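Local coordinates for alpha-rhamnosidase (Dictyoglomus thermophilum, PDB 6I60), which probably hydrolyses terminal non-reducing alpha-L-rhamnose residues from alpha-L-rhamnosides, as a glycoside hydrolase, at residues N481-Q486 against I518-M523; S513-I518 against V826-Y831. All blocks are in the same frame, centred on the assembly; numbering follows the deposited sequence.

Interaction 1 (N481-Q486 against I518-M523); sequences NIIWGQ and IFNFDM
Phe521, the residue that leaves the helical conformation after helix 514-520, lays the far end of its ring against helix 473-488 and so joins two helices of the (alpha/alpha)6 barrel built by the 6-hairpin glycosidase domain. CZ of Phe521 lies 4.0 Å from CG2 of Ile483 and also meets that residue's backbone O, which comes at the ring obliquely. One ring atom further on, CE2 of Phe521 is 3.6 Å from CG of Gln486. A first torsion of -180° sets this CG opposite the backbone N and alongside the ring, and CB of Gln486 lies beside it, 3.9 Å from CE2 of Phe521. Ile483 has a second partner in Asn520: its CD1 is 4.0 Å from Asn520 OD1, a van der Waals contact in which CG1 also takes part. Replacing the Phe521 ring with an alanine's methyl is likely to open a gap beside Ile483 CG2 and Gln486 CG, leaving both without the ring they pack on.

The Asn520 amide is fixed in rotation by helix 826-835, OD1 hydrogen-bonding to Tyr831 OH and ND2 to Asp827 OD2. Asn520 also covers its neighbour: its CB sits 3.5 Å above the plane of the Phe521 ring, over the ring centre.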
loop_
_atom_site.group_PDB
_atom_site.type_symbol
_atom_site.label_atom_id
_atom_site.label_comp_id
_atom_site.label_asym_id
_atom_site.label_seq_id
_atom_site.Cartn_x
_atom_site.Cartn_y
_atom_site.Cartn_z
ATOM N N ASN A 481 12.173 -11.018 0.899
ATOM C CA ASN A 481 11.182 -11.319 1.927
ATOM C C ASN A 481 10.296 -10.118 2.228
ATOM O O ASN A 481 9.113 -10.285 2.547
ATOM C CB ASN A 481 11.881 -11.794 3.203
ATOM C CG ASN A 481 12.358 -13.234 3.111
ATOM O OD1 ASN A 481 12.776 -13.701 2.052
ATOM N ND2 ASN A 481 12.300 -13.944 4.230
ATOM N N ILE A 482 10.844 -8.904 2.132
ATOM C CA ILE A 482 10.063 -7.706 2.426
ATOM C C ILE A 482 9.061 -7.434 1.308
ATOM O O ILE A 482 7.938 -6.978 1.560
ATOM C CB ILE A 482 11.004 -6.509 2.666
ATOM C CG1 ILE A 482 11.739 -6.677 4.000
ATOM C CG2 ILE A 482 10.240 -5.197 2.650
ATOM C CD1 ILE A 482 12.829 -5.658 4.241
ATOM N N ILE A 483 9.438 -7.727 0.060
ATOM C CA ILE A 483 8.542 -7.485 -1.070
ATOM C C ILE A 483 7.285 -8.337 -0.945
ATOM O O ILE A 483 6.163 -7.856 -1.145
ATOM C CB ILE A 483 9.273 -7.747 -2.400
ATOM C CG1 ILE A 483 10.217 -6.587 -2.726
ATOM C CG2 ILE A 483 8.273 -7.967 -3.532
ATOM C CD1 ILE A 483 10.699 -6.573 -4.162
ATOM N N TRP A 484 7.454 -9.620 -0.609
ATOM C CA TRP A 484 6.299 -10.490 -0.412
ATOM C C TRP A 484 5.533 -10.129 0.851
ATOM O O TRP A 484 4.305 -10.269 0.891
ATOM C CB TRP A 484 6.739 -11.951 -0.358
ATOM C CG TRP A 484 7.005 -12.548 -1.700
ATOM C CD1 TRP A 484 8.168 -12.479 -2.410
ATOM C CD2 TRP A 484 6.089 -13.304 -2.500
ATOM N NE1 TRP A 484 8.033 -13.145 -3.603
ATOM C CE2 TRP A 484 6.766 -13.662 -3.683
ATOM C CE3 TRP A 484 4.763 -13.713 -2.333
ATOM C CZ2 TRP A 484 6.163 -14.411 -4.692
ATOM C CZ3 TRP A 484 4.166 -14.455 -3.336
ATOM C CH2 TRP A 484 4.866 -14.797 -4.500
ATOM N N GLY A 485 6.232 -9.664 1.887
ATOM C CA GLY A 485 5.553 -9.312 3.123
ATOM C C GLY A 485 4.703 -8.063 2.989
ATOM O O GLY A 485 3.601 -7.989 3.541
ATOM N N GLN A 486 5.200 -7.065 2.257
ATOM C CA GLN A 486 4.430 -5.843 2.053
ATOM C C GLN A 486 3.177 -6.121 1.231
ATOM O O GLN A 486 2.074 -5.696 1.598
ATOM C CB GLN A 486 5.298 -4.779 1.379
ATOM C CG GLN A 486 4.582 -3.462 1.127
ATOM C CD GLN A 486 4.145 -2.783 2.411
ATOM O OE1 GLN A 486 4.928 -2.084 3.054
ATOM N NE2 GLN A 486 2.887 -2.987 2.790
ATOM N N ILE A 518 6.701 2.695 -0.877
ATOM C CA ILE A 518 6.790 3.706 -1.926
ATOM C C ILE A 518 7.955 3.400 -2.859
ATOM O O ILE A 518 7.836 3.518 -4.085
ATOM C CB ILE A 518 6.904 5.107 -1.299
ATOM C CG1 ILE A 518 5.545 5.557 -0.763
ATOM C CG2 ILE A 518 7.433 6.112 -2.307
ATOM C CD1 ILE A 518 5.608 6.824 0.061
ATOM N N PHE A 519 9.093 2.983 -2.297
ATOM C CA PHE A 519 10.250 2.651 -3.124
ATOM C C PHE A 519 9.992 1.434 -4.001
ATOM O O PHE A 519 10.508 1.359 -5.121
ATOM C CB PHE A 519 11.477 2.408 -2.245
ATOM C CG PHE A 519 12.399 3.587 -2.154
ATOM C CD1 PHE A 519 12.386 4.408 -1.039
ATOM C CD2 PHE A 519 13.275 3.879 -3.187
ATOM C CE1 PHE A 519 13.230 5.498 -0.954
ATOM C CE2 PHE A 519 14.123 4.967 -3.108
ATOM C CZ PHE A 519 14.100 5.778 -1.990
ATOM N N ASN A 520 9.196 0.482 -3.518
ATOM C CA ASN A 520 8.979 -0.765 -4.240
ATOM C C ASN A 520 7.738 -0.746 -5.121
ATOM O O ASN A 520 7.734 -1.388 -6.179
ATOM C CB ASN A 520 8.875 -1.932 -3.254
ATOM C CG ASN A 520 10.230 -2.431 -2.801
ATOM O OD1 ASN A 520 11.135 -2.626 -3.612
ATOM N ND2 ASN A 520 10.376 -2.639 -1.498
ATOM N N PHE A 521 6.688 -0.033 -4.719
ATOM C CA PHE A 521 5.412 -0.091 -5.415
ATOM C C PHE A 521 4.839 1.309 -5.579
ATOM O O PHE A 521 5.189 2.237 -4.846
ATOM C CB PHE A 521 4.410 -0.988 -4.672
ATOM C CG PHE A 521 5.021 -2.245 -4.115
ATOM C CD1 PHE A 521 5.380 -3.289 -4.952
ATOM C CD2 PHE A 521 5.242 -2.380 -2.755
ATOM C CE1 PHE A 521 5.944 -4.443 -4.444
ATOM C CE2 PHE A 521 5.806 -3.533 -2.242
ATOM C CZ PHE A 521 6.157 -4.564 -3.089
ATOM N N ASP A 522 3.957 1.449 -6.568
ATOM C CA ASP A 522 3.201 2.680 -6.778
ATOM C C ASP A 522 2.110 2.757 -5.716
ATOM O O ASP A 522 1.139 1.993 -5.759
ATOM C CB ASP A 522 2.612 2.708 -8.185
ATOM C CG ASP A 522 1.942 4.028 -8.516
ATOM O OD1 ASP A 522 1.762 4.323 -9.718
ATOM O OD2 ASP A 522 1.593 4.773 -7.576
ATOM N N MET A 523 2.260 3.680 -4.764
ATOM C CA MET A 523 1.399 3.718 -3.590
ATOM C C MET A 523 0.604 5.005 -3.429
ATOM O O MET A 523 -0.139 5.127 -2.448
ATOM C CB MET A 523 2.228 3.492 -2.318
ATOM C CG MET A 523 3.150 2.291 -2.374
ATOM S SD MET A 523 2.322 0.767 -1.895
ATOM C CE MET A 523 1.346 1.336 -0.505
#

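Interaction 2 (S513-I518 against V826-Y831); sequences SAEEAI and VDAWFY
Asp827 and Ala828 meet helix 514-520 where it runs across helix 826-835; the axes of segments 514-518 and 826-831 pass 8.0 Å apart at 50°. The backbones come very near each other, with CA of Glu516 only 4.7 Å from CA of Ala828, and no hydrogen bond joins the segments.

At Asp827 the touching is done by aliphatic carbon, its CB standing 3.6 Å from CG of Glu516. The Glu516 chain then bends at chi2 (-95°), which carries its carboxylate back from Asp827 toward helix 473-488. The two acids are thereby kept apart, Glu516 OE1 being 5.2 Å from Asp827 OD2, with their carboxylate planes 69° from each other. Asp827 has a mate outside the two segments, OD1 hydrogen-bonding to His479 ND1.

Ala828 follows with a methyl small enough to allow the close approach. Its CB lies against the Glu515 side chain, 3.6 Å from OE1 and 3.9 Å from CG of that residue. Extended beyond CG, Glu515 reaches past the methyl to a salt bridge from OE1 to Arg765 and a hydrogen bond from OE2 to Tyr575, so its buried carboxylate is matched on both oxygens.

Tyr831, one turn beyond Asp827, brings its ring against that of Phe519. Through an alanine and the stems of acidic side chains, the contact joins two helices far apart in sequence within the (alpha/alpha)6 barrel of the 6-hairpin glycosidase domain of this rhamnosidase family.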
loop_
_atom_site.group_PDB
_atom_site.type_symbol
_atom_site.label_atom_id
_atom_site.label_comp_id
_atom_site.label_asym_id
_atom_site.label_seq_id
_atom_site.Cartn_x
_atom_site.Cartn_y
_atom_site.Cartn_z
ATOM N N SER A 513 6.692 1.329 7.618
ATOM C CA SER A 513 6.969 0.659 6.355
ATOM C C SER A 513 6.464 1.443 5.150
ATOM O O SER A 513 6.484 0.920 4.032
ATOM C CB SER A 513 6.368 -0.751 6.356
ATOM O OG SER A 513 4.952 -0.717 6.410
ATOM N N ALA A 514 6.024 2.687 5.349
ATOM C CA ALA A 514 5.482 3.461 4.237
ATOM C C ALA A 514 6.573 3.851 3.246
ATOM O O ALA A 514 6.336 3.873 2.034
ATOM C CB ALA A 514 4.759 4.701 4.762
ATOM N N GLU A 515 7.774 4.161 3.741
ATOM C CA GLU A 515 8.864 4.533 2.845
ATOM C C GLU A 515 9.324 3.354 1.998
ATOM O O GLU A 515 9.699 3.536 0.833
ATOM C CB GLU A 515 10.034 5.102 3.647
ATOM C CG GLU A 515 11.131 5.722 2.796
ATOM C CD GLU A 515 12.195 6.414 3.628
ATOM O OE1 GLU A 515 12.680 5.805 4.603
ATOM O OE2 GLU A 515 12.546 7.568 3.305
ATOM N N GLU A 516 9.297 2.141 2.556
ATOM C CA GLU A 516 9.698 0.969 1.786
ATOM C C GLU A 516 8.706 0.679 0.667
ATOM O O GLU A 516 9.108 0.408 -0.471
ATOM C CB GLU A 516 9.836 -0.241 2.710
ATOM C CG GLU A 516 9.729 -1.584 2.003
ATOM C CD GLU A 516 8.322 -2.152 2.039
ATOM O OE1 GLU A 516 7.811 -2.544 0.969
ATOM O OE2 GLU A 516 7.726 -2.201 3.135
ATOM N N ALA A 517 7.407 0.735 0.972
ATOM C CA ALA A 517 6.390 0.428 -0.030
ATOM C C ALA A 517 6.428 1.426 -1.181
ATOM O O ALA A 517 6.213 1.058 -2.342
ATOM C CB ALA A 517 5.008 0.409 0.621
ATOM N N ILE A 518 6.701 2.695 -0.877
ATOM C CA ILE A 518 6.790 3.706 -1.926
ATOM C C ILE A 518 7.955 3.400 -2.859
ATOM O O ILE A 518 7.836 3.518 -4.085
ATOM C CB ILE A 518 6.904 5.107 -1.299
ATOM C CG1 ILE A 518 5.545 5.557 -0.763
ATOM C CG2 ILE A 518 7.433 6.112 -2.307
ATOM C CD1 ILE A 518 5.608 6.824 0.061
ATOM N N VAL A 826 13.900 -1.647 6.594
ATOM C CA VAL A 826 15.296 -1.743 6.184
ATOM C C VAL A 826 15.417 -1.738 4.668
ATOM O O VAL A 826 16.457 -1.349 4.121
ATOM C CB VAL A 826 15.939 -2.996 6.806
ATOM C CG1 VAL A 826 17.410 -3.095 6.435
ATOM C CG2 VAL A 826 15.781 -2.953 8.303
ATOM N N ASP A 827 14.361 -2.152 3.961
ATOM C CA ASP A 827 14.411 -2.150 2.503
ATOM C C ASP A 827 14.591 -0.744 1.950
ATOM O O ASP A 827 15.172 -0.571 0.873
ATOM C CB ASP A 827 13.151 -2.790 1.929
ATOM C CG ASP A 827 13.404 -3.469 0.602
ATOM O OD1 ASP A 827 14.231 -4.405 0.565
ATOM O OD2 ASP A 827 12.784 -3.062 -0.405
ATOM N N ALA A 828 14.102 0.271 2.667
ATOM C CA ALA A 828 14.362 1.647 2.259
ATOM C C ALA A 828 15.840 1.990 2.378
ATOM O O ALA A 828 16.362 2.772 1.576
ATOM C CB ALA A 828 13.521 2.613 3.091
ATOM N N TRP A 829 16.528 1.415 3.367
ATOM C CA TRP A 829 17.960 1.649 3.508
ATOM C C TRP A 829 18.742 1.049 2.348
ATOM O O TRP A 829 19.779 1.596 1.953
ATOM C CB TRP A 829 18.450 1.080 4.840
ATOM C CG TRP A 829 19.871 1.418 5.162
ATOM C CD1 TRP A 829 20.368 2.645 5.485
ATOM C CD2 TRP A 829 20.980 0.513 5.194
ATOM N NE1 TRP A 829 21.720 2.563 5.714
ATOM C CE2 TRP A 829 22.121 1.264 5.542
ATOM C CE3 TRP A 829 21.121 -0.858 4.959
ATOM C CZ2 TRP A 829 23.384 0.690 5.663
ATOM C CZ3 TRP A 829 22.378 -1.427 5.082
ATOM C CH2 TRP A 829 23.492 -0.654 5.430
ATOM N N PHE A 830 18.264 -0.065 1.786
ATOM C CA PHE A 830 18.950 -0.674 0.651
ATOM C C PHE A 830 18.912 0.236 -0.571
ATOM O O PHE A 830 19.882 0.300 -1.335
ATOM C CB PHE A 830 18.324 -2.029 0.321
ATOM C CG PHE A 830 18.414 -3.030 1.435
ATOM C CD1 PHE A 830 19.449 -2.976 2.355
ATOM C CD2 PHE A 830 17.464 -4.031 1.559
ATOM C CE1 PHE A 830 19.534 -3.902 3.378
ATOM C CE2 PHE A 830 17.542 -4.959 2.579
ATOM C CZ PHE A 830 18.579 -4.894 3.490
ATOM N N TYR A 831 17.801 0.946 -0.771
ATOM C CA TYR A 831 17.667 1.825 -1.928
ATOM C C TYR A 831 18.480 3.104 -1.758
ATOM O O TYR A 831 19.223 3.500 -2.662
ATOM C CB TYR A 831 16.194 2.166 -2.158
ATOM C CG TYR A 831 15.391 1.093 -2.857
ATOM C CD1 TYR A 831 14.759 0.091 -2.134
ATOM C CD2 TYR A 831 15.248 1.093 -4.238
ATOM C CE1 TYR A 831 14.015 -0.888 -2.768
ATOM C CE2 TYR A 831 14.506 0.119 -4.881
ATOM C CZ TYR A 831 13.893 -0.868 -4.140
ATOM O OH TYR A 831 13.155 -1.839 -4.772
#

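Following the chain from the N terminus, helix 473-488 comes first, and interaction 1 closes a short loop of 31 residues when the chain returns to it at the end of helix 514-520. Interaction 2 starts within that loop, at 513-518, and closes a far longer one of 307 residues, nearly half of them helical, at helix 826-835. The segments alternate, so the two loops cross, with Ile518 common to both. Helix 514-520 is therefore the shared middle piece: its C-terminal end meets the early helix and its first turn meets the late one. Together the contacts, whose centres are about 8 Å apart, tie the beginning of the 6-hairpin glycosidase domain to its end.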